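Local atomic coordinates of putative glycosidase ph117-related (PDB entry 5A7V), a protein that probably acts on mannosides as a member of glycoside hydrolase family GH130 and binds mannopyranose in its pocket. Residues A[340-343]-A[344-348]; A[162-166]-A[167-171]; A[260-263]-A[264-267]; A[352-355]-A[356-359]. One frame throughout, in Å; residues are numbered along the deposited sequence. Where two conformers were deposited one is given.

How the contacts relate
All four contacts are local turns or hairpins of one chain, and none touches another through space. Along the sequence contact 2 comes first, then contacts 3, 1 and 4. Contacts 1 and 4 share strand 347-355: contact 1 leads into it, and contact 4 is the hairpin at its far end, with centres about 26 Å apart. Contact 2 is the tip of hairpin 157-164/169-176, in a different antiparallel sheet. Contacts 1 and 2, about 21 Å apart between centres, each bring aromatic side chains to bound mannose; contacts 3 and 4 touch no sugar. Contact 3 lies in the loop before strand 270-280. Contacts 2 and 4 lie on opposite sides of the chain's centre, about 32 Å apart.

Contact 1 of 4, residues A[340-343]-A[344-348]; sequences GQYV and DGTVF. With MAN (alpha-D-mannopyranose), chain E.
A type I beta turn runs from Tyr-342 to Gly-345 and is closed by Gly-345 N donating to Tyr-342 O at 3.1 Å, with the donor well above the carbonyl plane. The Tyr-342 ring then folds back along the outgoing chain. Its CG is anti to the backbone N (chi1 -175°), which lays the CD2 and CE2 side of the ring beside residues 344 to 346. Gly-345 O comes to the ring edge, 3.4 Å from Tyr-342 CE2. The methyl CG2 of Thr-346 meets Tyr-342 CD2 obliquely at 3.5 Å, and the two side chains cross at about a right angle. Asp-344 CB also packs obliquely on Tyr-342 CE2, at 3.7 Å. The backbone angles of Gly-345 suit glycine, because a CB would press on the preceding carbonyl. The Tyr-342 hydroxyl is bonded to Asn-304 O, and Tyr-306 meets the ring edge-to-face. Mannose C6 lies over one face of the Tyr-342 ring. Further on, Phe-348 places a ring face against the sugar, with Phe-348 CZ 3.7 Å from mannose C2. Two aromatic rings bordering one sugar are characteristic of a carbohydrate-binding pocket, and here the turn and the following strand supply both to the alpha-mannose site.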
loop_
_atom_site.group_PDB
_atom_site.type_symbol
_atom_site.label_atom_id
_atom_site.label_comp_id
_atom_site.label_asym_id
_atom_site.label_seq_id
_atom_site.Cartn_x
_atom_site.Cartn_y
_atom_site.Cartn_z
ATOM N N GLY A 340 3.559 10.631 -14.380
ATOM C CA GLY A 340 4.517 9.531 -14.577
ATOM C C GLY A 340 3.860 8.518 -15.471
ATOM O O GLY A 340 3.003 8.842 -16.308
ATOM N N GLN A 341 4.166 7.247 -15.231
ATOM C CA GLN A 341 3.513 6.180 -15.949
ATOM C C GLN A 341 2.004 6.316 -15.825
ATOM O O GLN A 341 1.282 6.029 -16.790
ATOM C CB GLN A 341 3.982 4.807 -15.390
ATOM C CG GLN A 341 3.234 3.674 -16.076
ATOM C CD GLN A 341 3.572 2.245 -15.706
ATOM O OE1 GLN A 341 3.142 1.364 -16.454
ATOM N NE2 GLN A 341 4.218 1.993 -14.594
ATOM N N TYR A 342 1.543 6.629 -14.609
ATOM C CA TYR A 342 0.151 6.991 -14.380
ATOM C C TYR A 342 0.056 8.519 -14.530
ATOM O O TYR A 342 0.496 9.276 -13.666
ATOM C CB TYR A 342 -0.342 6.511 -13.002
ATOM C CG TYR A 342 -1.818 6.766 -12.768
ATOM C CD1 TYR A 342 -2.803 5.904 -13.296
ATOM C CD2 TYR A 342 -2.228 7.898 -12.055
ATOM C CE1 TYR A 342 -4.151 6.168 -13.137
ATOM C CE2 TYR A 342 -3.588 8.176 -11.886
ATOM C CZ TYR A 342 -4.549 7.326 -12.434
ATOM O OH TYR A 342 -5.897 7.559 -12.298
ATOM N N VAL A 343 -0.447 8.950 -15.683
ATOM C CA VAL A 343 -0.290 10.345 -16.101
ATOM C C VAL A 343 -1.025 11.335 -15.226
ATOM O O VAL A 343 -0.611 12.493 -15.080
ATOM C CB VAL A 343 -0.569 10.519 -17.621
ATOM C CG1 VAL A 343 -2.014 10.265 -17.916
ATOM C CG2 VAL A 343 -0.117 11.888 -18.119
ATOM N N ASP A 344 -2.106 10.880 -14.600
ATOM C CA ASP A 344 -2.910 11.765 -13.763
ATOM C C ASP A 344 -2.364 11.954 -12.333
ATOM O O ASP A 344 -2.926 12.746 -11.580
ATOM C CB ASP A 344 -4.359 11.274 -13.731
ATOM C CG ASP A 344 -5.008 11.274 -15.139
ATOM O OD1 ASP A 344 -5.018 12.338 -15.787
ATOM O OD2 ASP A 344 -5.514 10.205 -15.612
ATOM N N GLY A 345 -1.294 11.208 -11.962
ATOM C CA GLY A 345 -0.629 11.396 -10.705
ATOM C C GLY A 345 -1.075 10.485 -9.575
ATOM O O GLY A 345 -2.246 10.188 -9.457
ATOM N N THR A 346 -0.116 10.064 -8.737
ATOM C CA THR A 346 -0.445 9.349 -7.479
ATOM C C THR A 346 0.544 9.728 -6.416
ATOM O O THR A 346 1.739 9.944 -6.725
ATOM C CB THR A 346 -0.404 7.791 -7.590
ATOM O OG1 THR A 346 0.973 7.387 -7.577
ATOM C CG2 THR A 346 -1.122 7.223 -8.785
ATOM N N VAL A 347 0.084 9.656 -5.157
ATOM C CA VAL A 347 0.940 9.340 -4.008
ATOM C C VAL A 347 0.314 8.092 -3.387
ATOM O O VAL A 347 -0.586 8.176 -2.534
ATOM C CB VAL A 347 1.127 10.501 -3.013
ATOM C CG1 VAL A 347 2.027 11.564 -3.629
ATOM C CG2 VAL A 347 -0.192 11.130 -2.562
ATOM N N PHE A 348 0.726 6.922 -3.873
ATOM C CA PHE A 348 0.033 5.668 -3.547
ATOM C C PHE A 348 0.665 5.071 -2.279
ATOM O O PHE A 348 1.735 4.473 -2.332
ATOM C CB PHE A 348 0.102 4.697 -4.716
ATOM C CG PHE A 348 -0.845 3.548 -4.598
ATOM C CD1 PHE A 348 -2.199 3.681 -4.927
ATOM C CD2 PHE A 348 -0.400 2.316 -4.064
ATOM C CE1 PHE A 348 -3.080 2.644 -4.761
ATOM C CE2 PHE A 348 -1.287 1.283 -3.927
ATOM C CZ PHE A 348 -2.607 1.414 -4.262
HETATM C C1 MAN E . -4.570 0.601 -8.838
HETATM C C2 MAN E . -3.548 0.381 -7.702
HETATM C C3 MAN E . -2.059 0.436 -8.097
HETATM C C4 MAN E . -1.781 1.601 -9.065
HETATM C C5 MAN E . -3.048 2.401 -9.419
HETATM C C6 MAN E . -2.791 3.460 -10.516
HETATM O O1 MAN E . -5.915 1.115 -8.323
HETATM O O2 MAN E . -3.851 -0.913 -7.162
HETATM O O3 MAN E . -1.620 -0.746 -8.739
HETATM O O4 MAN E . -0.787 2.393 -8.448
HETATM O O5 MAN E . -4.038 1.434 -9.892
HETATM O O6 MAN E . -2.397 2.805 -11.729
#

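Contact 2 of 4, residues A[162-166]-A[167-171]; sequences TQWNR and HIPRL. With BMA (beta-D-mannopyranose), chain C; MAN (alpha-D-mannopyranose), chain D; SO4 (sulfate ion), chain I.
Asn-165 OD1 accepts two backbone N-H groups across the hairpin loop. His-167 N reaches it at 2.9 Å from above the amide carbonyl plane, and Ile-168 N at 3.1 Å within that plane. Asn-165 CG lies between its own N and carbonyl carbon (chi1 65°), which turns the amide oxygen into the loop. Its ND2 faces the other way, gives an almost straight bond of 2.8 Å to sulfate O1, and is also bonded to Lys-137 O. Arg-170 holds the same ion through two nitrogens, NH1 to O1 and NH2 to O4, while NE is fixed by Phe-198 O. Next to the loop, in the strands, Gln-163 and Arg-170 form an antiparallel hydrogen-bonded pair, with Gln-163 N to Arg-170 O at 2.8 Å and Arg-170 N to Gln-163 O at 3.0 Å. On the other face of the hairpin, Trp-164 lies with its ring edge near Pro-169 N, and Trp-164 CZ3 touches Pro-169 CD at 3.7 Å. Thr-162 CG2 packs alongside Pro-169 CB at 3.7 Å. One face of the indole carries C6 of the bound mannose, modelled as both anomers, and backbone Arg-166 N lies over the opposite face. Trp-164 NE1 is bonded to Gly-103 O. The hairpin tip thus has two chemistries: a polar side that here holds a sulfate, probably from the crystallisation liquor, and an aromatic platform for the sugar.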
loop_
_atom_site.group_PDB
_atom_site.type_symbol
_atom_site.label_atom_id
_atom_site.label_comp_id
_atom_site.label_asym_id
_atom_site.label_seq_id
_atom_site.Cartn_x
_atom_site.Cartn_y
_atom_site.Cartn_z
ATOM N N THR A 162 -0.591 -8.565 -5.100
ATOM C CA THR A 162 -1.436 -8.964 -6.198
ATOM C C THR A 162 -0.733 -9.936 -7.151
ATOM O O THR A 162 0.391 -9.645 -7.615
ATOM C CB THR A 162 -1.836 -7.731 -7.050
ATOM O OG1 THR A 162 -2.289 -6.707 -6.169
ATOM C CG2 THR A 162 -2.939 -8.109 -8.003
ATOM N N GLN A 163 -1.396 -11.044 -7.458
ATOM C CA GLN A 163 -0.987 -11.933 -8.529
ATOM C C GLN A 163 -1.627 -11.431 -9.818
ATOM O O GLN A 163 -2.845 -11.258 -9.849
ATOM C CB GLN A 163 -1.458 -13.385 -8.229
ATOM C CG GLN A 163 -0.944 -13.922 -6.924
ATOM C CD GLN A 163 -1.483 -15.304 -6.667
ATOM O OE1 GLN A 163 -2.706 -15.509 -6.556
ATOM N NE2 GLN A 163 -0.600 -16.249 -6.516
ATOM N N TRP A 164 -0.837 -11.291 -10.873
ATOM C CA TRP A 164 -1.378 -10.809 -12.129
ATOM C C TRP A 164 -0.961 -11.711 -13.284
ATOM O O TRP A 164 0.239 -11.846 -13.606
ATOM C CB TRP A 164 -0.977 -9.349 -12.374
ATOM C CG TRP A 164 -1.468 -8.659 -13.622
ATOM C CD1 TRP A 164 -0.701 -7.890 -14.439
ATOM C CD2 TRP A 164 -2.797 -8.636 -14.163
ATOM N NE1 TRP A 164 -1.470 -7.330 -15.427
ATOM C CE2 TRP A 164 -2.767 -7.763 -15.294
ATOM C CE3 TRP A 164 -4.023 -9.206 -13.796
ATOM C CZ2 TRP A 164 -3.901 -7.470 -16.061
ATOM C CZ3 TRP A 164 -5.160 -8.889 -14.556
ATOM C CH2 TRP A 164 -5.097 -8.021 -15.672
ATOM N N ASN A 165 -1.965 -12.294 -13.943
ATOM C CA ASN A 165 -1.768 -13.174 -15.110
ATOM C C ASN A 165 -2.394 -12.644 -16.397
ATOM O O ASN A 165 -2.631 -13.390 -17.342
ATOM C CB ASN A 165 -2.313 -14.580 -14.805
ATOM C CG ASN A 165 -3.811 -14.598 -14.606
ATOM O OD1 ASN A 165 -4.480 -13.548 -14.653
ATOM N ND2 ASN A 165 -4.356 -15.776 -14.370
ATOM N N ARG A 166 -2.669 -11.335 -16.419
ATOM C CA ARG A 166 -3.333 -10.634 -17.542
ATOM C C ARG A 166 -4.800 -11.000 -17.706
ATOM O O ARG A 166 -5.440 -10.520 -18.650
ATOM C CB ARG A 166 -2.559 -10.808 -18.833
ATOM C CG ARG A 166 -1.229 -10.087 -18.815
ATOM C CD ARG A 166 -1.363 -8.606 -18.911
ATOM N NE ARG A 166 -1.566 -8.172 -20.272
ATOM C CZ ARG A 166 -0.588 -8.106 -21.189
ATOM N NH1 ARG A 166 0.693 -8.486 -20.899
ATOM N NH2 ARG A 166 -0.883 -7.683 -22.402
ATOM N N HIS A 167 -5.355 -11.806 -16.775
ATOM C CA HIS A 167 -6.787 -12.114 -16.778
ATOM C C HIS A 167 -7.488 -11.548 -15.555
ATOM O O HIS A 167 -8.354 -10.691 -15.686
ATOM C CB HIS A 167 -7.079 -13.618 -16.949
ATOM C CG HIS A 167 -8.544 -13.919 -17.070
ATOM N ND1 HIS A 167 -9.115 -15.086 -16.628
ATOM C CD2 HIS A 167 -9.570 -13.162 -17.536
ATOM C CE1 HIS A 167 -10.430 -15.044 -16.803
ATOM N NE2 HIS A 167 -10.725 -13.884 -17.361
ATOM N N ILE A 168 -7.103 -11.994 -14.366
ATOM C CA ILE A 168 -7.746 -11.614 -13.116
ATOM C C ILE A 168 -6.643 -11.267 -12.095
ATOM O O ILE A 168 -5.743 -12.074 -11.884
ATOM C CB ILE A 168 -8.629 -12.759 -12.566
ATOM C CG1 ILE A 168 -9.751 -13.098 -13.544
ATOM C CG2 ILE A 168 -9.201 -12.379 -11.214
ATOM C CD1 ILE A 168 -10.558 -14.348 -13.222
ATOM N N PRO A 169 -6.686 -10.067 -11.474
ATOM C CA PRO A 169 -5.784 -9.759 -10.365
ATOM C C PRO A 169 -6.310 -10.396 -9.099
ATOM O O PRO A 169 -7.492 -10.301 -8.794
ATOM C CB PRO A 169 -5.838 -8.234 -10.246
ATOM C CG PRO A 169 -7.130 -7.841 -10.858
ATOM C CD PRO A 169 -7.612 -8.946 -11.749
ATOM N N ARG A 170 -5.436 -11.083 -8.338
ATOM C CA ARG A 170 -5.877 -11.730 -7.104
ATOM C C ARG A 170 -5.010 -11.323 -5.905
ATOM O O ARG A 170 -3.777 -11.318 -5.984
ATOM C CB ARG A 170 -5.838 -13.256 -7.232
ATOM C CG ARG A 170 -6.780 -13.844 -8.263
ATOM C CD ARG A 170 -6.638 -15.363 -8.351
ATOM N NE ARG A 170 -7.687 -16.024 -9.129
ATOM C CZ ARG A 170 -7.663 -16.167 -10.454
ATOM N NH1 ARG A 170 -6.642 -15.705 -11.162
ATOM N NH2 ARG A 170 -8.639 -16.807 -11.066
ATOM N N LEU A 171 -5.676 -11.020 -4.799
ATOM C CA LEU A 171 -4.995 -10.751 -3.529
ATOM C C LEU A 171 -4.452 -12.074 -2.944
ATOM O O LEU A 171 -5.241 -13.002 -2.734
ATOM C CB LEU A 171 -5.976 -10.130 -2.534
ATOM C CG LEU A 171 -5.412 -9.700 -1.191
ATOM C CD1 LEU A 171 -4.267 -8.727 -1.303
ATOM C CD2 LEU A 171 -6.505 -9.137 -0.281
HETATM C C1 BMA C . -4.194 -2.005 -12.925
HETATM C C2 BMA C . -3.019 -1.355 -12.188
HETATM C C3 BMA C . -1.736 -2.025 -12.625
HETATM C C4 BMA C . -1.838 -3.526 -12.436
HETATM C C5 BMA C . -3.153 -4.081 -12.997
HETATM C C6 BMA C . -3.357 -5.549 -12.676
HETATM O O1 BMA C . -5.473 -1.449 -12.667
HETATM O O2 BMA C . -3.151 -1.537 -10.772
HETATM O O3 BMA C . -0.544 -1.490 -11.934
HETATM O O4 BMA C . -0.720 -4.116 -13.118
HETATM O O5 BMA C . -4.317 -3.371 -12.514
HETATM O O6 BMA C . -3.355 -5.819 -11.271
HETATM C C1 MAN D . -4.231 -2.180 -12.939
HETATM C C2 MAN D . -3.335 -1.421 -12.056
HETATM C C3 MAN D . -1.951 -1.906 -12.424
HETATM C C4 MAN D . -1.779 -3.419 -12.380
HETATM C C5 MAN D . -2.920 -4.128 -13.088
HETATM C C6 MAN D . -3.060 -5.576 -12.667
HETATM O O1 MAN D . -4.247 -1.834 -14.272
HETATM O O2 MAN D . -3.519 -1.722 -10.677
HETATM O O3 MAN D . -0.926 -1.360 -11.583
HETATM O O4 MAN D . -0.547 -3.788 -13.027
HETATM O O5 MAN D . -4.171 -3.539 -12.795
HETATM O O6 MAN D . -3.274 -5.731 -11.260
HETATM S S SO4 I . -7.689 -17.325 -14.554
HETATM O O1 SO4 I . -7.159 -16.059 -14.029
HETATM O O2 SO4 I . -6.620 -18.366 -14.551
HETATM O O3 SO4 I . -8.200 -17.092 -15.936
HETATM O O4 SO4 I . -8.768 -17.867 -13.690
#

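Contact 3 of 4, residues A[260-263]-A[264-267]; sequences SPRD and GHFD
Arg-262 grips Asp-267 side-on in a salt bridge. NE and NH2 of Arg-262 both reach Asp-267 OD1, at 2.8 and 3.0 Å, on the syn side of the carboxylate. The oxygen lies in the guanidinium plane, whereas the carboxylate plane is turned 89° from it. The backbone reinforces the pair: Arg-262 N donates to Asp-267 O at 3.0 Å. The imidazole of His-265 covers one face of the guanidinium. The two groups are nearly parallel, 9° apart, with centres separated by 3.7 Å. Phe-266 CE1 approaches the guanidinium edge at 3.8 Å from Arg-262 NH2. A type II beta turn from Arg-262 to His-265 brings these groups together; at the backbone angles of Gly-264 a CB would run into the carbonyl O of Asp-263. Arg-262 CG lies between its backbone N and carbonyl carbon (chi1 57°), and the chain then runs extended to NE, setting the guanidinium flat against the imidazole. A second shell fixes the ends. Arg-262 NH1 is salt-bridged to Asp-326, His-265 ND1 is bonded to Asp-326 O, and Asp-267 OD2 is hydrogen-bonded to Tyr-288 OH and salt-bridged to Arg-324. The guanidinium is held both in its plane and across a face. The nearby carboxylates would probably offset the closeness of Arg-262 to Arg-324.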
loop_
_atom_site.group_PDB
_atom_site.type_symbol
_atom_site.label_atom_id
_atom_site.label_comp_id
_atom_site.label_asym_id
_atom_site.label_seq_id
_atom_site.Cartn_x
_atom_site.Cartn_y
_atom_site.Cartn_z
ATOM N N SER A 260 -17.449 3.178 1.177
ATOM C CA SER A 260 -17.333 3.244 -0.257
ATOM C C SER A 260 -16.927 4.656 -0.706
ATOM O O SER A 260 -16.976 5.611 0.084
ATOM C CB SER A 260 -18.716 2.935 -0.855
ATOM O OG SER A 260 -19.079 1.575 -0.578
ATOM N N PRO A 261 -16.544 4.776 -1.975
ATOM C CA PRO A 261 -16.377 6.130 -2.540
ATOM C C PRO A 261 -17.638 6.966 -2.377
ATOM O O PRO A 261 -18.744 6.436 -2.272
ATOM C CB PRO A 261 -16.051 5.880 -4.011
ATOM C CG PRO A 261 -15.528 4.472 -4.051
ATOM C CD PRO A 261 -16.291 3.734 -2.988
ATOM N N ARG A 262 -17.442 8.276 -2.360
ATOM C CA ARG A 262 -18.528 9.224 -2.114
ATOM C C ARG A 262 -18.460 10.393 -3.081
ATOM O O ARG A 262 -17.384 10.810 -3.520
ATOM C CB ARG A 262 -18.499 9.739 -0.685
ATOM C CG ARG A 262 -17.198 10.372 -0.339
ATOM C CD ARG A 262 -17.044 10.840 1.092
ATOM N NE ARG A 262 -15.652 11.119 1.313
ATOM C CZ ARG A 262 -15.129 11.816 2.293
ATOM N NH1 ARG A 262 -15.898 12.314 3.256
ATOM N NH2 ARG A 262 -13.822 12.042 2.267
ATOM N N ASP A 263 -19.611 10.967 -3.391
ATOM C CA ASP A 263 -19.668 12.118 -4.290
ATOM C C ASP A 263 -19.048 13.342 -3.597
ATOM O O ASP A 263 -19.213 13.575 -2.382
ATOM C CB ASP A 263 -21.093 12.449 -4.641
ATOM C CG ASP A 263 -21.766 11.478 -5.587
ATOM O OD1 ASP A 263 -21.108 10.518 -6.081
ATOM O OD2 ASP A 263 -22.999 11.711 -5.887
ATOM N N GLY A 264 -18.395 14.191 -4.400
ATOM C CA GLY A 264 -17.954 15.479 -3.907
ATOM C C GLY A 264 -16.605 15.594 -3.256
ATOM O O GLY A 264 -16.175 16.668 -2.900
ATOM N N HIS A 265 -15.967 14.429 -3.049
ATOM C CA HIS A 265 -14.689 14.355 -2.362
ATOM C C HIS A 265 -13.616 13.682 -3.239
ATOM O O HIS A 265 -13.915 13.074 -4.258
ATOM C CB HIS A 265 -14.822 13.618 -1.000
ATOM C CG HIS A 265 -15.707 14.324 -0.032
ATOM N ND1 HIS A 265 -15.234 15.137 0.970
ATOM C CD2 HIS A 265 -17.067 14.363 0.053
ATOM C CE1 HIS A 265 -16.272 15.642 1.646
ATOM N NE2 HIS A 265 -17.391 15.194 1.097
ATOM N N PHE A 266 -12.374 13.796 -2.766
ATOM C CA PHE A 266 -11.228 13.198 -3.456
ATOM C C PHE A 266 -11.338 11.667 -3.618
ATOM O O PHE A 266 -10.745 11.093 -4.537
ATOM C CB PHE A 266 -9.918 13.561 -2.763
ATOM C CG PHE A 266 -9.728 12.803 -1.450
ATOM C CD1 PHE A 266 -10.390 13.185 -0.275
ATOM C CD2 PHE A 266 -8.866 11.693 -1.385
ATOM C CE1 PHE A 266 -10.257 12.474 0.908
ATOM C CE2 PHE A 266 -8.723 10.966 -0.206
ATOM C CZ PHE A 266 -9.415 11.350 0.920
ATOM N N ASP A 267 -12.054 11.026 -2.682
ATOM C CA ASP A 267 -12.179 9.563 -2.671
ATOM C C ASP A 267 -13.560 9.183 -3.225
ATOM O O ASP A 267 -14.456 8.699 -2.531
ATOM C CB ASP A 267 -11.924 8.969 -1.309
ATOM C CG ASP A 267 -12.834 9.486 -0.200
ATOM O OD1 ASP A 267 -13.376 10.622 -0.289
ATOM O OD2 ASP A 267 -12.949 8.754 0.836
#

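Contact 4 of 4, residues A[352-355]-A[356-359]; sequences MVYY and KDKW
Tyr-354 points its CG away from its own N (chi1 -174°), while Trp-359 CG lies beside its own N (chi1 -73°), which turns one indole face to Tyr-354 CB and CD1. The two residues face each other as an antiparallel non-hydrogen-bonded pair. Tyr-354 CB sits over the six-membered ring of Trp-359, 3.7 Å from its centroid, in a CH-pi contact. The tyrosine ring is oblique to the indole, at 43°, and Tyr-354 CD1 touches Trp-359 CE2 at 3.6 Å. Met-352 CE rests on the opposite indole face, toward its rim, 3.7 Å from Trp-359 CE3. Phe-39 meets the indole edge-to-face. On the other side of the hairpin, Lys-356 runs alongside Tyr-355, with Lys-356 CG over the ring face, 4.0 Å from the Tyr-355 centroid. A type I' turn links the strands. Tyr-355 N donates to Lys-358 O, and Lys-358 N to Tyr-355 O, both at 2.9 Å. At the tip, Lys-358 NZ bonds to Lys-356 O, and one water joins Tyr-354 OH to Asp-357 O. Apolar and CH-pi contacts thus hold the Trp-359 face of this two-residue beta hairpin, while the Tyr-355 hydroxyl and Lys-356 NZ tie the other side to Ser-115 O.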
loop_
_atom_site.group_PDB
_atom_site.type_symbol
_atom_site.label_atom_id
_atom_site.label_comp_id
_atom_site.label_asym_id
_atom_site.label_seq_id
_atom_site.Cartn_x
_atom_site.Cartn_y
_atom_site.Cartn_z
ATOM N N MET A 352 4.670 1.696 5.950
ATOM C CA MET A 352 4.912 2.581 7.065
ATOM C C MET A 352 5.820 1.863 8.050
ATOM O O MET A 352 5.588 0.664 8.329
ATOM C CB MET A 352 3.638 2.956 7.823
ATOM C CG MET A 352 2.731 3.868 7.119
ATOM S SD MET A 352 1.192 4.166 8.040
ATOM C CE MET A 352 1.619 5.270 9.386
ATOM N N VAL A 353 6.766 2.582 8.608
ATOM C CA VAL A 353 7.641 1.987 9.654
ATOM C C VAL A 353 7.699 2.964 10.817
ATOM O O VAL A 353 7.956 4.147 10.625
ATOM C CB VAL A 353 9.072 1.659 9.160
ATOM C CG1 VAL A 353 9.778 0.748 10.170
ATOM C CG2 VAL A 353 9.071 0.993 7.801
ATOM N N TYR A 354 7.488 2.454 12.035
ATOM C CA TYR A 354 7.709 3.208 13.261
ATOM C C TYR A 354 9.163 2.961 13.627
ATOM O O TYR A 354 9.528 1.813 13.957
ATOM C CB TYR A 354 6.741 2.762 14.372
ATOM C CG TYR A 354 6.850 3.617 15.608
ATOM C CD1 TYR A 354 6.610 4.987 15.563
ATOM C CD2 TYR A 354 7.176 3.065 16.845
ATOM C CE1 TYR A 354 6.707 5.779 16.694
ATOM C CE2 TYR A 354 7.287 3.845 17.989
ATOM C CZ TYR A 354 7.062 5.208 17.920
ATOM O OH TYR A 354 7.197 5.949 19.050
ATOM N N TYR A 355 9.984 3.987 13.538
ATOM C CA TYR A 355 11.429 3.858 13.599
ATOM C C TYR A 355 12.017 5.113 14.186
ATOM O O TYR A 355 11.596 6.210 13.798
ATOM C CB TYR A 355 11.973 3.627 12.190
ATOM C CG TYR A 355 13.465 3.351 12.053
ATOM C CD1 TYR A 355 14.007 2.185 12.532
ATOM C CD2 TYR A 355 14.296 4.210 11.353
ATOM C CE1 TYR A 355 15.357 1.886 12.363
ATOM C CE2 TYR A 355 15.632 3.907 11.139
ATOM C CZ TYR A 355 16.166 2.753 11.663
ATOM O OH TYR A 355 17.480 2.465 11.455
ATOM N N LYS A 356 12.950 4.994 15.133
ATOM C CA LYS A 356 13.504 6.193 15.778
ATOM C C LYS A 356 12.410 7.139 16.322
ATOM O O LYS A 356 12.530 8.369 16.266
ATOM C CB LYS A 356 14.468 6.920 14.828
ATOM C CG LYS A 356 15.633 6.039 14.431
ATOM C CD LYS A 356 16.624 6.799 13.568
ATOM C CE LYS A 356 17.869 5.962 13.303
ATOM N NZ LYS A 356 18.881 6.681 12.452
ATOM N N ASP A 357 11.325 6.539 16.822
ATOM C CA ASP A 357 10.177 7.269 17.395
ATOM C C ASP A 357 9.424 8.156 16.397
ATOM O O ASP A 357 8.689 9.046 16.835
ATOM C CB ASP A 357 10.579 8.031 18.669
ATOM C CG ASP A 357 11.011 7.124 19.801
ATOM O OD1 ASP A 357 10.842 5.901 19.778
ATOM O OD2 ASP A 357 11.483 7.682 20.779
ATOM N N LYS A 358 9.562 7.841 15.114
ATOM C CA LYS A 358 8.841 8.583 14.075
ATOM C C LYS A 358 8.177 7.605 13.129
ATOM O O LYS A 358 8.519 6.411 13.057
ATOM C CB LYS A 358 9.814 9.507 13.311
ATOM C CG LYS A 358 10.515 10.512 14.207
ATOM C CD LYS A 358 11.535 11.377 13.505
ATOM C CE LYS A 358 12.531 11.916 14.492
ATOM N NZ LYS A 358 13.500 10.833 14.943
ATOM N N TRP A 359 7.228 8.092 12.339
ATOM C CA TRP A 359 6.562 7.306 11.347
ATOM C C TRP A 359 7.073 7.630 9.952
ATOM O O TRP A 359 6.871 8.759 9.439
ATOM C CB TRP A 359 5.058 7.506 11.391
ATOM C CG TRP A 359 4.373 6.845 12.589
ATOM C CD1 TRP A 359 3.911 7.434 13.740
ATOM C CD2 TRP A 359 4.058 5.439 12.693
ATOM N NE1 TRP A 359 3.320 6.472 14.539
ATOM C CE2 TRP A 359 3.377 5.252 13.910
ATOM C CE3 TRP A 359 4.221 4.346 11.834
ATOM C CZ2 TRP A 359 2.868 4.006 14.289
ATOM C CZ3 TRP A 359 3.752 3.108 12.221
ATOM C CH2 TRP A 359 3.084 2.941 13.449
HETATM O O HOH W 1 6.747 8.601 18.766
#